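Local coordinates for protein bifunctional enzyme IspD/IspF (Campylobacter jejuni, PDB 1W55) that joins two steps of isoprenoid precursor synthesis, making 4-diphosphocytidyl-2-C-methyl-D-erythritol from CTP and MEP and cyclising its 2-phosphate to 2-C-methyl-D-erythritol 2,4-cyclodiphosphate with release of CMP, at residues 268-273 with 286-291. Numbering follows the deposited sequence.
Sequences ELYPDT and LKQAYD
The Tyr270 ring points its hydroxyl edge at helix 282-295, with Gln288 CB near the ring plane, 3.2 Å from Tyr270 OH. Over the centre of one face sits CG of the preceding residue, Leu269, 3.8 Å above the plane, and Phe277 meets the ring edge-to-face. Gln288 touches through CB; its amide, turned 84° from the ring plane, does not pack on the ring, and NE2 is hydrogen-bonded to Glu284 one turn back. Tyrosine suits this place because it is long enough to span from the loop to the helix and ends in a polar atom: OH is hydrogen-bonded to the carbonyl oxygen of Leu285. The same leucine that lies over the ring face has CG anti to the backbone N (chi1 -176°), so that its side chain reaches toward the helix, and its CD2 lies 3.8 Å from Ala289 CB. Alanine's small side chain lets the leucine methyl come close to the helix backbone, 3.9 Å from CD2 to Ala289 CA; Leu258 of helix 248-260 also packs on Leu269. Helix 266-269 ends here, and the contact joins the loop that follows, which probably helps bind 4-CDP-2-C-methyl-D-erythritol 2-phosphate, to helix 282-295 of the IspF domain.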
loop_
_atom_site.group_PDB
_atom_site.type_symbol
_atom_site.label_atom_id
_atom_site.label_comp_id
_atom_site.label_asym_id
_atom_site.label_seq_id
_atom_site.Cartn_x
_atom_site.Cartn_y
_atom_site.Cartn_z
ATOM N N GLU A 268 -44.536 -6.425 18.923
ATOM C CA GLU A 268 -44.654 -5.304 17.988
ATOM C C GLU A 268 -44.679 -5.807 16.539
ATOM O O GLU A 268 -45.340 -5.218 15.685
ATOM C CB GLU A 268 -43.500 -4.304 18.171
ATOM C CG GLU A 268 -43.235 -3.861 19.618
ATOM C CD GLU A 268 -44.307 -2.921 20.171
ATOM O OE1 GLU A 268 -44.897 -2.150 19.373
ATOM O OE2 GLU A 268 -44.566 -2.955 21.401
ATOM N N LEU A 269 -43.953 -6.890 16.262
ATOM C CA LEU A 269 -43.895 -7.436 14.906
ATOM C C LEU A 269 -45.089 -8.354 14.597
ATOM O O LEU A 269 -45.629 -8.309 13.496
ATOM C CB LEU A 269 -42.563 -8.162 14.653
ATOM C CG LEU A 269 -42.308 -8.717 13.244
ATOM C CD1 LEU A 269 -42.410 -7.623 12.171
ATOM C CD2 LEU A 269 -40.953 -9.428 13.157
ATOM N N TYR A 270 -45.482 -9.176 15.572
ATOM C CA TYR A 270 -46.616 -10.086 15.428
ATOM C C TYR A 270 -47.615 -9.900 16.572
ATOM O O TYR A 270 -47.667 -10.739 17.472
ATOM C CB TYR A 270 -46.145 -11.539 15.414
ATOM C CG TYR A 270 -45.071 -11.845 14.393
ATOM C CD1 TYR A 270 -43.792 -12.225 14.800
ATOM C CD2 TYR A 270 -45.337 -11.778 13.023
ATOM C CE1 TYR A 270 -42.798 -12.524 13.874
ATOM C CE2 TYR A 270 -44.348 -12.068 12.081
ATOM C CZ TYR A 270 -43.079 -12.440 12.516
ATOM O OH TYR A 270 -42.092 -12.732 11.602
ATOM N N PRO A 271 -48.406 -8.821 16.538
ATOM C CA PRO A 271 -49.355 -8.521 17.629
ATOM C C PRO A 271 -50.388 -9.641 17.772
ATOM O O PRO A 271 -51.172 -9.865 16.855
ATOM C CB PRO A 271 -50.034 -7.215 17.185
ATOM C CG PRO A 271 -49.243 -6.697 16.026
ATOM C CD PRO A 271 -48.467 -7.831 15.446
ATOM N N ASP A 272 -50.374 -10.327 18.912
ATOM C CA ASP A 272 -51.126 -11.570 19.092
ATOM C C ASP A 272 -52.236 -11.454 20.146
ATOM O O ASP A 272 -52.672 -12.444 20.734
ATOM C CB ASP A 272 -50.157 -12.709 19.442
ATOM C CG ASP A 272 -50.820 -14.079 19.423
ATOM O OD1 ASP A 272 -51.729 -14.293 18.585
ATOM O OD2 ASP A 272 -50.495 -14.997 20.216
ATOM N N THR A 273 -52.700 -10.235 20.373
ATOM C CA THR A 273 -53.709 -9.978 21.398
ATOM C C THR A 273 -55.098 -10.549 21.042
ATOM O O THR A 273 -55.881 -10.904 21.930
ATOM C CB THR A 273 -53.755 -8.458 21.735
ATOM O OG1 THR A 273 -54.882 -8.179 22.572
ATOM C CG2 THR A 273 -54.001 -7.610 20.476
ATOM N N LEU A 286 -39.844 -16.670 13.242
ATOM C CA LEU A 286 -38.418 -16.420 13.451
ATOM C C LEU A 286 -37.703 -16.082 12.146
ATOM O O LEU A 286 -36.971 -15.091 12.071
ATOM C CB LEU A 286 -37.745 -17.641 14.110
ATOM C CG LEU A 286 -36.209 -17.656 14.169
ATOM C CD1 LEU A 286 -35.652 -16.447 14.967
ATOM C CD2 LEU A 286 -35.671 -18.979 14.733
ATOM N N LYS A 287 -37.904 -16.916 11.126
ATOM C CA LYS A 287 -37.279 -16.703 9.821
ATOM C C LYS A 287 -37.654 -15.334 9.224
ATOM O O LYS A 287 -36.805 -14.627 8.681
ATOM C CB LYS A 287 -37.660 -17.820 8.856
ATOM C CG LYS A 287 -37.125 -17.629 7.440
ATOM C CD LYS A 287 -37.834 -18.530 6.436
ATOM C CE LYS A 287 -37.240 -19.945 6.411
ATOM N NZ LYS A 287 -35.969 -20.044 5.622
ATOM N N GLN A 288 -38.923 -14.968 9.343
ATOM C CA GLN A 288 -39.409 -13.700 8.804
ATOM C C GLN A 288 -38.862 -12.497 9.568
ATOM O O GLN A 288 -38.629 -11.441 8.979
ATOM C CB GLN A 288 -40.941 -13.676 8.788
ATOM C CG GLN A 288 -41.553 -14.499 7.661
ATOM C CD GLN A 288 -43.072 -14.463 7.675
ATOM O OE1 GLN A 288 -43.673 -13.396 7.809
ATOM N NE2 GLN A 288 -43.693 -15.624 7.550
ATOM N N ALA A 289 -38.677 -12.653 10.880
ATOM C CA ALA A 289 -38.066 -11.601 11.692
ATOM C C ALA A 289 -36.598 -11.362 11.272
ATOM O O ALA A 289 -36.159 -10.224 11.154
ATOM C CB ALA A 289 -38.151 -11.957 13.162
ATOM N N TYR A 290 -35.853 -12.444 11.052
ATOM C CA TYR A 290 -34.487 -12.348 10.544
ATOM C C TYR A 290 -34.431 -11.725 9.140
ATOM O O TYR A 290 -33.499 -10.969 8.834
ATOM C CB TYR A 290 -33.787 -13.712 10.564
ATOM C CG TYR A 290 -32.306 -13.638 10.240
ATOM C CD1 TYR A 290 -31.500 -12.620 10.775
ATOM C CD2 TYR A 290 -31.715 -14.571 9.388
ATOM C CE1 TYR A 290 -30.151 -12.534 10.461
ATOM C CE2 TYR A 290 -30.353 -14.503 9.080
ATOM C CZ TYR A 290 -29.582 -13.480 9.622
ATOM O OH TYR A 290 -28.244 -13.397 9.324
ATOM N N ASP A 291 -35.420 -12.030 8.296
ATOM C CA ASP A 291 -35.542 -11.363 6.994
ATOM C C ASP A 291 -35.613 -9.845 7.154
ATOM O O ASP A 291 -34.980 -9.117 6.392
ATOM C CB ASP A 291 -36.784 -11.832 6.225
ATOM C CG ASP A 291 -36.603 -13.197 5.568
ATOM O OD1 ASP A 291 -35.441 -13.655 5.409
ATOM O OD2 ASP A 291 -37.589 -13.878 5.174
#